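Local coordinates for protein phosphoglycerate dehydrogenase (Lactobacillus plantarum, PDB 3EVT) that probably catalyses the NAD-dependent oxidation of 3-phosphoglycerate to 3-phosphohydroxypyruvate, the entry step of serine synthesis, as a D-2-hydroxyacid dehydrogenase, at residues 43-47 with 65-69; 89-93 with 287-291; 192-198 with 221-227; 213-217 with 244-248; 237-242 with 265-271. All coordinates share one frame; numbering follows the deposited sequence.

Contact 1: 43-47 with 65-69; sequences VMYGN and VQVIS
Met44 and Val65 face each other as a parallel beta pair and lose more surface here than their neighbours. Their side chains meet near the backbone, CB of Met44 lying 4.1 Å from CG2 of Val65, and Leu51 of helix 50-56 touches both. The register rests on two backbone bonds: Gln66 N donates to Met44 O over 2.8 Å at a nearly straight 171°, and Gly46 N donates to Gln66 O over 2.7 Å. Gln66 is thus held through its N by Met44 of the strand and through its O by Gly46, just past the strand end. These strands and helix 50-56 between them form a beta-alpha-beta crossover, and 41-45 and 64-66 are neighbours in the five-stranded parallel sheet. On the other face of that sheet Tyr45 and Gln66 run side by side in the same direction, with CG of Gln66 at the ring edge and the amide plane turned 72° from the ring. Gln66 then bends at its second torsion (chi2 79°), which carries the amide away from the tyrosine: NE2 donates to Val67 O and to Asn89 O, and OE1 accepts from Asn295 ND2. Ile68 crosses the tyrosine at about a right angle, its CG2 3.4 Å from CE1 of Tyr45; the ring also stacks with Phe292 of helix 284-302. Were Tyr45 an alanine, Ile68 CG2 and the Phe292 ring would probably lose their shared aromatic partner, opening a gap between sheet and helix. Past the strand ends a water accepts from Asn47 N at 3.0 Å and from Ile68 N at 2.8 Å.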
# COMPACT_ATOMS: atom_id res chain seq x y z
N VAL A 43 -14.86 -4.47 -27.12
CA VAL A 43 -14.83 -3.66 -25.93
C VAL A 43 -15.42 -2.26 -26.21
O VAL A 43 -15.31 -1.72 -27.30
CB VAL A 43 -13.41 -3.51 -25.44
CG1 VAL A 43 -13.36 -2.59 -24.22
CG2 VAL A 43 -12.80 -4.91 -25.17
N MET A 44 -16.08 -1.70 -25.20
CA MET A 44 -16.60 -0.38 -25.31
C MET A 44 -16.06 0.43 -24.15
O MET A 44 -16.19 0.06 -22.97
CB MET A 44 -18.16 -0.43 -25.35
CG MET A 44 -18.85 0.85 -25.90
SD MET A 44 -20.70 0.72 -25.91
CE MET A 44 -20.78 -0.98 -26.44
N TYR A 45 -15.39 1.53 -24.48
CA TYR A 45 -15.01 2.48 -23.46
C TYR A 45 -16.05 3.63 -23.44
O TYR A 45 -16.12 4.43 -24.39
CB TYR A 45 -13.63 3.01 -23.80
CG TYR A 45 -13.13 4.07 -22.85
CD1 TYR A 45 -13.35 3.98 -21.48
CD2 TYR A 45 -12.41 5.15 -23.33
CE1 TYR A 45 -12.86 4.99 -20.60
CE2 TYR A 45 -11.91 6.13 -22.47
CZ TYR A 45 -12.13 6.05 -21.11
OH TYR A 45 -11.65 7.06 -20.33
N GLY A 46 -16.89 3.65 -22.38
CA GLY A 46 -18.00 4.59 -22.24
C GLY A 46 -19.27 3.95 -22.74
O GLY A 46 -19.25 3.17 -23.67
N ASN A 47 -20.41 4.25 -22.12
CA ASN A 47 -21.69 3.80 -22.65
C ASN A 47 -22.06 4.63 -23.91
O ASN A 47 -21.59 5.74 -24.06
CB ASN A 47 -22.76 3.85 -21.54
CG ASN A 47 -24.18 3.48 -22.02
OD1 ASN A 47 -24.38 2.59 -22.88
ND2 ASN A 47 -25.18 4.15 -21.42
N VAL A 65 -17.76 -4.02 -21.37
CA VAL A 65 -18.13 -2.57 -21.39
C VAL A 65 -17.57 -1.83 -20.15
O VAL A 65 -17.81 -2.23 -19.02
CB VAL A 65 -19.65 -2.36 -21.46
CG1 VAL A 65 -20.00 -0.87 -21.38
CG2 VAL A 65 -20.20 -2.93 -22.76
N GLN A 66 -16.81 -0.78 -20.37
CA GLN A 66 -16.38 0.06 -19.27
C GLN A 66 -17.21 1.34 -19.28
O GLN A 66 -17.02 2.17 -20.17
CB GLN A 66 -14.89 0.46 -19.42
CG GLN A 66 -14.44 1.49 -18.38
CD GLN A 66 -14.13 0.89 -17.01
OE1 GLN A 66 -13.32 -0.06 -16.90
NE2 GLN A 66 -14.78 1.44 -15.94
N VAL A 67 -18.09 1.55 -18.29
CA VAL A 67 -18.80 2.83 -18.19
C VAL A 67 -17.99 3.86 -17.39
O VAL A 67 -17.18 3.47 -16.54
CB VAL A 67 -20.27 2.65 -17.70
CG1 VAL A 67 -21.00 1.86 -18.74
CG2 VAL A 67 -20.35 1.85 -16.39
N ILE A 68 -18.14 5.14 -17.70
CA ILE A 68 -17.29 6.16 -17.10
C ILE A 68 -18.02 7.00 -16.09
O ILE A 68 -17.71 8.17 -15.93
CB ILE A 68 -16.62 7.05 -18.14
CG1 ILE A 68 -17.60 7.33 -19.30
CG2 ILE A 68 -15.34 6.40 -18.68
CD1 ILE A 68 -18.29 8.72 -19.26
N SER A 69 -18.96 6.39 -15.39
CA SER A 69 -19.54 7.00 -14.21
C SER A 69 -20.03 5.85 -13.33
O SER A 69 -20.19 4.75 -13.84
CB SER A 69 -20.67 7.93 -14.63
OG SER A 69 -21.36 7.37 -15.73
O HOH W 1 -20.17 5.77 -19.52

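Contact 2: 89-93 with 287-291; sequences NTSGI and TVFPI
Thr90 drives its methyl against Val288, CG2 of Thr90 lying 3.6 Å from CG1 of Val288, with the valine's other methyl, CG2, close by as well. This is the tight, buried part of the contact. Thr90 CG2 stands beside its own backbone N, opposite the carbonyl carbon, with the hydroxyl in the remaining position between N and C (chi1 43°), so the methyl rather than the oxygen is presented to the helix. Ile291 completes the buried part: its CG2 rests 3.7 Å from Asn89 O, while its CD1 reaches 3.9 Å from CG1 of Ile93. No hydrogen bond joins the two segments, and the cohesion is that of apolar branches. Ile93 carries the contact outward to its looser, partly exposed side, where it meets Thr287: CG2 of Ile93 is 3.8 Å from CB of Thr287, and CD1 of Ile93 lies near Thr287 OG1, a hydroxyl bonded to Phe284 O in its own helix. The loop is shaped from within, Asn89 OD1 taking weak bonds from Ser91 N and Ser91 OG, both at 3.4 Å, while Asn89 ND2 donates to Ala70 O. Gly92, with positive phi, is the N-cap of helix 93-110. The contact therefore lies where the chain leaves strand 86-88 for helix 93-110 and meets the returning helix 284-302, kinked at Pro290. Val288 of that helix also touches Tyr45 of strand 41-45, and Pro290 packs on Gly137 of the second subunit.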
# COMPACT_ATOMS: atom_id res chain seq x y z
N ASN A 89 -17.26 -0.03 -13.71
CA ASN A 89 -17.58 1.38 -13.60
C ASN A 89 -16.41 2.15 -13.01
O ASN A 89 -15.27 1.68 -13.05
CB ASN A 89 -18.89 1.58 -12.84
CG ASN A 89 -18.75 1.28 -11.39
OD1 ASN A 89 -17.66 0.95 -10.91
ND2 ASN A 89 -19.85 1.38 -10.66
N THR A 90 -16.68 3.36 -12.51
CA THR A 90 -15.66 4.29 -12.02
C THR A 90 -15.86 4.72 -10.55
O THR A 90 -15.56 5.86 -10.20
CB THR A 90 -15.65 5.58 -12.84
OG1 THR A 90 -17.02 5.98 -13.07
CG2 THR A 90 -14.92 5.39 -14.22
N SER A 91 -16.36 3.84 -9.70
CA SER A 91 -16.43 4.23 -8.29
C SER A 91 -15.11 4.22 -7.52
O SER A 91 -14.08 3.73 -8.01
CB SER A 91 -17.49 3.43 -7.53
OG SER A 91 -17.30 2.06 -7.74
N GLY A 92 -15.13 4.82 -6.33
CA GLY A 92 -13.99 4.75 -5.42
C GLY A 92 -12.84 5.72 -5.63
O GLY A 92 -11.83 5.68 -4.90
N ILE A 93 -12.98 6.61 -6.63
CA ILE A 93 -11.84 7.46 -7.01
C ILE A 93 -11.40 8.42 -5.91
O ILE A 93 -10.21 8.45 -5.53
CB ILE A 93 -12.09 8.26 -8.29
CG1 ILE A 93 -12.38 7.30 -9.46
CG2 ILE A 93 -10.83 9.14 -8.54
CD1 ILE A 93 -12.76 8.00 -10.78
N THR A 287 -8.72 10.57 -14.29
CA THR A 287 -8.86 9.61 -13.20
C THR A 287 -9.59 8.41 -13.72
O THR A 287 -9.38 7.27 -13.29
CB THR A 287 -9.70 10.20 -12.01
OG1 THR A 287 -10.94 10.74 -12.48
CG2 THR A 287 -8.91 11.24 -11.24
N VAL A 288 -10.46 8.68 -14.67
CA VAL A 288 -11.25 7.64 -15.23
C VAL A 288 -10.43 6.76 -16.23
O VAL A 288 -10.62 5.55 -16.29
CB VAL A 288 -12.44 8.26 -15.93
CG1 VAL A 288 -13.11 7.23 -16.80
CG2 VAL A 288 -13.39 8.84 -14.86
N PHE A 289 -9.53 7.37 -16.99
CA PHE A 289 -8.79 6.62 -18.01
C PHE A 289 -7.92 5.48 -17.47
O PHE A 289 -7.96 4.38 -18.01
CB PHE A 289 -7.96 7.52 -18.93
CG PHE A 289 -7.23 6.75 -20.01
CD1 PHE A 289 -7.93 6.23 -21.11
CD2 PHE A 289 -5.86 6.49 -19.92
CE1 PHE A 289 -7.28 5.48 -22.13
CE2 PHE A 289 -5.18 5.73 -20.94
CZ PHE A 289 -5.90 5.22 -22.03
N PRO A 290 -7.13 5.73 -16.38
CA PRO A 290 -6.33 4.62 -15.80
C PRO A 290 -7.19 3.42 -15.36
O PRO A 290 -6.70 2.28 -15.38
CB PRO A 290 -5.71 5.26 -14.56
CG PRO A 290 -5.63 6.73 -14.87
CD PRO A 290 -6.86 7.02 -15.71
N ILE A 291 -8.45 3.68 -14.96
CA ILE A 291 -9.37 2.59 -14.64
C ILE A 291 -9.61 1.68 -15.86
O ILE A 291 -9.40 0.48 -15.77
CB ILE A 291 -10.71 3.05 -13.97
CG1 ILE A 291 -10.43 3.66 -12.60
CG2 ILE A 291 -11.67 1.85 -13.78
CD1 ILE A 291 -11.65 4.43 -11.97

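Contact 3: 192-198 with 221-227; sequences ANFIVNA and PMLINIG
Asn197 ND2 donates to Asn225 OD1 over 2.8 Å, a side-chain bond between two buried amides that lie side by side with their planes 48° apart. The same oxygen accepts from Gly227 N, also at 2.8 Å, closing an Asx turn; the two donors come from opposite faces of the Asn225 amide, each above its plane. Both side chains extend anti to the backbone nitrogen (chi1 179° for Asn197), and their other ends are tied as well, Asn197 OD1 to Leu199 N and Asn225 ND2 to Arg228 O. Behind this pair run five backbone bonds, among them Ile224 N to Ile195 O at 2.8 Å and Asn197 N to Ile224 O at 2.9 Å, joining strands 194-197 and 222-225 of the seven-stranded Rossmann-type sheet and their flanking residues. On one face Phe194 meets Met222, whose SD sits at the ring edge in a Met-aromatic contact, and helix 93-110 covers Phe194 and Ile224 through Met106. On the other, CG2 of Ile195 touches CD1 of Leu223 at 3.7 Å. The chemistry implies C-terminal strand ends joined by buried, satisfied amides, with one face apolar and the other mixing Ile195 and Leu223 with the amide pair.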
# COMPACT_ATOMS: atom_id res chain seq x y z
N ALA A 192 -4.36 0.14 19.63
CA ALA A 192 -4.07 0.90 18.38
C ALA A 192 -2.64 1.42 18.18
O ALA A 192 -2.09 2.11 19.03
CB ALA A 192 -5.07 2.06 18.19
N ASN A 193 -2.03 1.10 17.04
CA ASN A 193 -0.85 1.86 16.69
C ASN A 193 -1.19 3.18 15.92
O ASN A 193 -0.47 4.18 16.04
CB ASN A 193 0.18 0.98 15.96
CG ASN A 193 0.45 -0.32 16.72
OD1 ASN A 193 -0.13 -1.38 16.43
ND2 ASN A 193 1.26 -0.21 17.74
N PHE A 194 -2.31 3.19 15.20
CA PHE A 194 -2.72 4.40 14.42
C PHE A 194 -4.22 4.57 14.57
O PHE A 194 -5.01 3.58 14.49
CB PHE A 194 -2.39 4.23 12.91
CG PHE A 194 -0.94 3.89 12.64
CD1 PHE A 194 -0.01 4.90 12.32
CD2 PHE A 194 -0.51 2.59 12.71
CE1 PHE A 194 1.28 4.61 12.08
CE2 PHE A 194 0.81 2.29 12.47
CZ PHE A 194 1.72 3.29 12.18
N ILE A 195 -4.61 5.80 14.82
CA ILE A 195 -6.01 6.16 14.93
C ILE A 195 -6.34 7.19 13.85
O ILE A 195 -5.74 8.23 13.75
CB ILE A 195 -6.33 6.77 16.30
CG1 ILE A 195 -6.02 5.75 17.41
CG2 ILE A 195 -7.76 7.32 16.29
CD1 ILE A 195 -6.03 6.30 18.86
N VAL A 196 -7.32 6.85 13.02
CA VAL A 196 -7.71 7.69 11.94
C VAL A 196 -9.15 8.18 12.17
O VAL A 196 -10.06 7.39 12.34
CB VAL A 196 -7.53 6.95 10.56
CG1 VAL A 196 -8.10 7.80 9.38
CG2 VAL A 196 -5.97 6.60 10.33
N ASN A 197 -9.32 9.49 12.18
CA ASN A 197 -10.66 10.05 12.14
C ASN A 197 -11.11 10.31 10.72
O ASN A 197 -10.50 11.10 10.05
CB ASN A 197 -10.76 11.37 12.88
CG ASN A 197 -12.18 11.92 12.80
OD1 ASN A 197 -13.11 11.16 12.97
ND2 ASN A 197 -12.35 13.19 12.43
N ALA A 198 -12.19 9.66 10.28
CA ALA A 198 -12.80 9.96 9.00
C ALA A 198 -14.31 10.23 9.20
O ALA A 198 -15.11 9.99 8.31
CB ALA A 198 -12.58 8.77 8.01
N PRO A 221 0.01 5.84 20.10
CA PRO A 221 -0.30 5.76 18.65
C PRO A 221 -0.14 7.10 17.91
O PRO A 221 0.06 8.15 18.51
CB PRO A 221 -1.77 5.32 18.63
CG PRO A 221 -2.33 6.07 19.85
CD PRO A 221 -1.20 6.01 20.91
N MET A 222 -0.20 7.04 16.58
CA MET A 222 -0.17 8.23 15.76
C MET A 222 -1.66 8.62 15.45
O MET A 222 -2.49 7.75 15.15
CB MET A 222 0.65 7.94 14.48
CG MET A 222 0.66 9.06 13.41
SD MET A 222 1.64 8.69 11.93
CE MET A 222 1.42 10.29 11.15
N LEU A 223 -1.99 9.91 15.56
CA LEU A 223 -3.36 10.32 15.30
C LEU A 223 -3.44 10.98 13.95
O LEU A 223 -2.61 11.84 13.64
CB LEU A 223 -3.89 11.29 16.38
CG LEU A 223 -5.29 11.87 16.04
CD1 LEU A 223 -6.39 10.80 16.27
CD2 LEU A 223 -5.54 13.07 16.91
N ILE A 224 -4.43 10.59 13.13
CA ILE A 224 -4.57 11.20 11.82
C ILE A 224 -5.96 11.72 11.63
O ILE A 224 -6.91 10.96 11.78
CB ILE A 224 -4.20 10.22 10.67
CG1 ILE A 224 -2.72 9.78 10.81
CG2 ILE A 224 -4.45 10.92 9.30
CD1 ILE A 224 -2.48 8.40 10.47
N ASN A 225 -6.11 12.98 11.25
CA ASN A 225 -7.46 13.56 11.07
C ASN A 225 -7.74 13.93 9.63
O ASN A 225 -7.16 14.86 9.09
CB ASN A 225 -7.70 14.80 11.97
CG ASN A 225 -9.17 15.17 12.01
OD1 ASN A 225 -10.01 14.46 11.45
ND2 ASN A 225 -9.50 16.27 12.68
N ILE A 226 -8.64 13.20 9.01
CA ILE A 226 -9.07 13.53 7.66
C ILE A 226 -10.59 13.65 7.75
O ILE A 226 -11.28 13.48 6.77
CB ILE A 226 -8.67 12.43 6.65
CG1 ILE A 226 -9.00 11.04 7.21
CG2 ILE A 226 -7.18 12.52 6.28
CD1 ILE A 226 -9.30 10.02 6.16
N GLY A 227 -11.12 13.90 8.94
CA GLY A 227 -12.56 14.09 9.12
C GLY A 227 -12.75 15.58 9.01
O GLY A 227 -12.54 16.13 7.92

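Contact 4: 213-217 with 244-248; sequences LFQQT and HQLSM
The CA atoms of Phe214 and Gln245 are the nearest CA pair across the contact, 6.5 Å apart, where the end of helix 211-215 faces the turn after helix 234-242, a Schellman motif in which His244 takes positive phi and Gln245 N bonds to Ala240 O. Leu246 lays its CD1 over one face of the Phe214 ring, 4.2 Å from the ring centroid and 21° off its normal, a CH-pi contact displaced toward the rim. With CG beside its own backbone N (chi1 -65°), Phe214 turns its ring toward the leucine. Gln245 extends across Gln215, its NE2 3.5 Å from Gln215 CA; a still closer approach to Gln215 CG makes the exact amide placement doubtful. Thr217 OG1 lies 3.0 Å from Gln245 O, and a water donates to that carbonyl over 2.8 Å. With an alanine in place of Gln245 the extended chain is lost, which would probably leave Gln215 and the carbonyl of Phe214 less covered on that side of the helix end. Around this contact Phe214 and Leu246 both rest on Leu223 of strand 222-225, Leu246 also reaches Leu237 and Leu241 of helix 234-242, and Leu213 leans on Leu189 of helix 186-191.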
# COMPACT_ATOMS: atom_id res chain seq x y z
N LEU A 213 -10.29 10.35 25.57
CA LEU A 213 -9.91 9.43 24.46
C LEU A 213 -8.41 9.16 24.45
O LEU A 213 -7.99 8.00 24.53
CB LEU A 213 -10.35 9.95 23.08
CG LEU A 213 -10.12 8.97 21.90
CD1 LEU A 213 -11.10 9.12 20.72
CD2 LEU A 213 -8.68 8.96 21.36
N PHE A 214 -7.63 10.23 24.44
CA PHE A 214 -6.20 10.14 24.41
C PHE A 214 -5.67 9.34 25.58
O PHE A 214 -4.74 8.57 25.43
CB PHE A 214 -5.55 11.54 24.35
CG PHE A 214 -5.86 12.30 23.10
CD1 PHE A 214 -6.09 11.63 21.90
CD2 PHE A 214 -5.93 13.70 23.11
CE1 PHE A 214 -6.38 12.32 20.74
CE2 PHE A 214 -6.24 14.42 21.94
CZ PHE A 214 -6.47 13.72 20.75
N GLN A 215 -6.26 9.54 26.75
CA GLN A 215 -5.84 8.82 27.96
C GLN A 215 -6.09 7.32 27.92
O GLN A 215 -5.45 6.59 28.64
CB GLN A 215 -6.53 9.42 29.22
CG GLN A 215 -5.58 10.18 30.16
CD GLN A 215 -6.26 11.31 30.95
OE1 GLN A 215 -7.31 11.11 31.59
NE2 GLN A 215 -5.65 12.51 30.90
N GLN A 216 -7.05 6.85 27.11
CA GLN A 216 -7.31 5.42 26.97
C GLN A 216 -6.31 4.66 26.08
O GLN A 216 -6.40 3.43 25.98
CB GLN A 216 -8.72 5.17 26.44
CG GLN A 216 -9.85 5.60 27.36
CD GLN A 216 -11.18 5.60 26.62
OE1 GLN A 216 -11.94 4.63 26.68
NE2 GLN A 216 -11.45 6.66 25.90
N THR A 217 -5.36 5.35 25.45
CA THR A 217 -4.44 4.72 24.50
C THR A 217 -3.27 4.19 25.29
O THR A 217 -2.85 4.84 26.24
CB THR A 217 -3.88 5.68 23.39
OG1 THR A 217 -2.97 6.65 23.96
CG2 THR A 217 -4.97 6.38 22.63
N HIS A 244 3.62 12.21 25.74
CA HIS A 244 3.82 10.97 25.02
C HIS A 244 2.68 10.02 25.15
O HIS A 244 2.91 8.81 25.24
CB HIS A 244 5.06 10.27 25.54
CG HIS A 244 6.22 11.20 25.68
ND1 HIS A 244 6.87 11.73 24.59
CD2 HIS A 244 6.82 11.73 26.77
CE1 HIS A 244 7.84 12.53 25.00
NE2 HIS A 244 7.82 12.56 26.32
N GLN A 245 1.45 10.53 25.20
CA GLN A 245 0.28 9.66 25.11
C GLN A 245 0.08 9.34 23.62
O GLN A 245 -0.58 8.36 23.26
CB GLN A 245 -0.96 10.36 25.68
CG GLN A 245 -1.30 9.99 27.12
CD GLN A 245 -2.21 11.03 27.83
OE1 GLN A 245 -2.28 12.22 27.45
NE2 GLN A 245 -2.92 10.58 28.89
N LEU A 246 0.63 10.21 22.77
CA LEU A 246 0.57 10.07 21.30
C LEU A 246 2.00 10.25 20.80
O LEU A 246 2.73 11.08 21.33
CB LEU A 246 -0.30 11.17 20.68
CG LEU A 246 -1.82 11.20 20.90
CD1 LEU A 246 -2.48 12.22 19.98
CD2 LEU A 246 -2.43 9.84 20.66
N SER A 247 2.38 9.52 19.75
CA SER A 247 3.74 9.72 19.18
C SER A 247 3.81 10.84 18.13
O SER A 247 4.84 11.49 18.01
CB SER A 247 4.30 8.43 18.58
OG SER A 247 3.34 7.77 17.76
N MET A 248 2.72 11.08 17.39
CA MET A 248 2.77 11.92 16.18
C MET A 248 1.32 12.21 15.79
O MET A 248 0.41 11.43 16.14
CB MET A 248 3.43 11.16 14.99
CG MET A 248 4.93 11.02 15.02
SD MET A 248 6.00 12.48 14.73
CE MET A 248 5.08 13.08 13.36
O HOH W 2 -0.69 5.87 24.64

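Contact 5: 237-242 with 265-271; sequences LMTALD and LWQRDDV
Arg268 reaches across to Asp242 at the end of helix 234-242 and, with Asp270, forms a salt-bridge network on the edge of the Rossmann-type domain, where the chain approaches strand 271-273. The two carboxylates meet the guanidinium differently. Asp270 lies in its plane and is gripped side-on, NE donating to OD1 at 3.0 Å and NH1 to OD2 at 2.8 Å, both oxygens using syn lone pairs and both bonds nearly straight. Asp242 is approached end-on: NH2 at 3.1 Å and NH1 at 3.3 Å share the one oxygen OD1, coming from the same face above the carboxylate, whose plane is turned 33° from the guanidinium. The arginine probably offsets the like charges of the two aspartates. Its chain, bent at chi2 (-116°) and chi3, brings the flat group against the helix, with CA of Met238 over one face. Leu241 crosses Val271 at about a right angle, and its CB lies close to Asp270 OD2. Nearby, Asp269 pairs with Arg121 of the second subunit, so the same loop also takes part in the dimer interface. Beyond the arginine, Met238 crosses the buried Leu265 obliquely, CG of Met238 3.6 Å from CD2 of Leu265.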
# COMPACT_ATOMS: atom_id res chain seq x y z
N LEU A 237 -4.66 17.70 22.19
CA LEU A 237 -3.74 17.06 21.26
C LEU A 237 -2.28 17.45 21.60
O LEU A 237 -1.40 16.57 21.78
CB LEU A 237 -4.11 17.38 19.80
CG LEU A 237 -3.08 16.91 18.72
CD1 LEU A 237 -2.90 15.38 18.66
CD2 LEU A 237 -3.35 17.43 17.32
N MET A 238 -2.03 18.75 21.71
CA MET A 238 -0.68 19.20 22.01
C MET A 238 -0.19 18.70 23.37
O MET A 238 0.98 18.31 23.48
CB MET A 238 -0.55 20.72 21.86
CG MET A 238 -0.60 21.17 20.36
SD MET A 238 -0.22 22.92 20.15
CE MET A 238 -1.78 23.52 20.75
N THR A 239 -1.08 18.64 24.36
CA THR A 239 -0.70 18.09 25.65
C THR A 239 -0.53 16.54 25.66
O THR A 239 0.42 16.02 26.28
CB THR A 239 -1.49 18.74 26.87
OG1 THR A 239 -2.82 18.27 26.89
CG2 THR A 239 -1.57 20.27 26.73
N ALA A 240 -1.35 15.82 24.89
CA ALA A 240 -1.15 14.36 24.70
C ALA A 240 0.19 14.02 24.05
O ALA A 240 0.81 13.01 24.40
CB ALA A 240 -2.25 13.77 23.87
N LEU A 241 0.62 14.85 23.10
CA LEU A 241 1.94 14.73 22.50
C LEU A 241 3.02 15.14 23.47
O LEU A 241 4.07 14.53 23.54
CB LEU A 241 2.03 15.59 21.24
CG LEU A 241 1.13 15.11 20.08
CD1 LEU A 241 0.84 16.24 19.06
CD2 LEU A 241 1.72 13.83 19.40
N ASP A 242 2.75 16.17 24.25
CA ASP A 242 3.71 16.56 25.26
C ASP A 242 4.01 15.44 26.25
O ASP A 242 5.17 15.20 26.57
CB ASP A 242 3.26 17.84 25.99
CG ASP A 242 3.54 19.07 25.18
OD1 ASP A 242 4.32 18.97 24.21
OD2 ASP A 242 2.97 20.12 25.50
N LEU A 265 0.63 24.90 16.56
CA LEU A 265 0.65 23.60 15.83
C LEU A 265 1.69 23.56 14.71
O LEU A 265 2.36 22.53 14.50
CB LEU A 265 -0.72 23.23 15.23
CG LEU A 265 -1.75 22.54 16.12
CD1 LEU A 265 -2.97 22.22 15.30
CD2 LEU A 265 -1.18 21.24 16.80
N TRP A 266 1.82 24.65 13.98
CA TRP A 266 2.82 24.69 12.89
C TRP A 266 4.27 24.49 13.33
O TRP A 266 5.07 23.95 12.58
CB TRP A 266 2.80 26.01 12.13
CG TRP A 266 1.57 26.36 11.29
CD1 TRP A 266 0.58 27.26 11.62
CD2 TRP A 266 1.26 25.89 9.96
NE1 TRP A 266 -0.31 27.36 10.57
CE2 TRP A 266 0.08 26.54 9.55
CE3 TRP A 266 1.87 24.99 9.07
CZ2 TRP A 266 -0.51 26.31 8.29
CZ3 TRP A 266 1.29 24.76 7.83
CH2 TRP A 266 0.09 25.41 7.46
N GLN A 267 4.61 25.02 14.51
CA GLN A 267 5.99 24.98 14.99
C GLN A 267 6.40 23.64 15.55
O GLN A 267 7.57 23.47 15.84
CB GLN A 267 6.25 26.03 16.11
CG GLN A 267 5.16 27.06 16.30
CD GLN A 267 5.30 28.24 15.32
OE1 GLN A 267 6.39 28.45 14.75
NE2 GLN A 267 4.19 28.99 15.11
N ARG A 268 5.47 22.69 15.72
CA ARG A 268 5.85 21.35 16.21
C ARG A 268 6.53 20.50 15.11
O ARG A 268 6.18 20.60 13.91
CB ARG A 268 4.63 20.62 16.75
CG ARG A 268 3.56 21.53 17.44
CD ARG A 268 3.36 21.26 18.93
NE ARG A 268 3.68 19.89 19.39
CZ ARG A 268 3.69 19.53 20.69
NH1 ARG A 268 4.00 18.28 21.05
NH2 ARG A 268 3.36 20.40 21.64
N ASP A 269 7.52 19.69 15.51
CA ASP A 269 8.10 18.67 14.63
C ASP A 269 7.32 17.34 14.64
O ASP A 269 7.67 16.42 13.92
CB ASP A 269 9.56 18.41 15.02
CG ASP A 269 10.49 19.53 14.57
OD1 ASP A 269 10.04 20.40 13.77
OD2 ASP A 269 11.67 19.54 14.98
N ASP A 270 6.28 17.26 15.45
CA ASP A 270 5.56 16.01 15.64
C ASP A 270 4.11 16.12 15.15
O ASP A 270 3.29 15.25 15.47
CB ASP A 270 5.60 15.56 17.11
CG ASP A 270 4.94 16.55 18.06
OD1 ASP A 270 4.48 17.60 17.59
OD2 ASP A 270 4.92 16.29 19.28
N VAL A 271 3.82 17.18 14.40
CA VAL A 271 2.50 17.31 13.80
C VAL A 271 2.71 17.68 12.34
O VAL A 271 3.48 18.61 12.05
CB VAL A 271 1.60 18.36 14.52
CG1 VAL A 271 0.22 18.46 13.88
CG2 VAL A 271 1.46 18.02 15.97

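Overall arrangement
The contacts fall into two groups, one in each lobe; contact 1 lies across the chain's centre from contacts 3, 4 and 5. Contacts 1 and 2 adjoin in one lobe, their centres 11 Å apart. Contacts 3, 4 and 5 cluster in the NAD-binding domain, with centres 11 to 14 Å apart: Leu223 N bonds to Met248 O between contacts 3 and 4, and Leu237 touches both Leu223 and Leu246. Contact 3 lies about 12 Å from contact 2 between nearest atoms. As in related dehydrogenases, coenzyme and substrate probably bind between the lobes; Ala198 in contact 3 lies near the GxGxxG pattern, consistent with a coenzyme-binding turn.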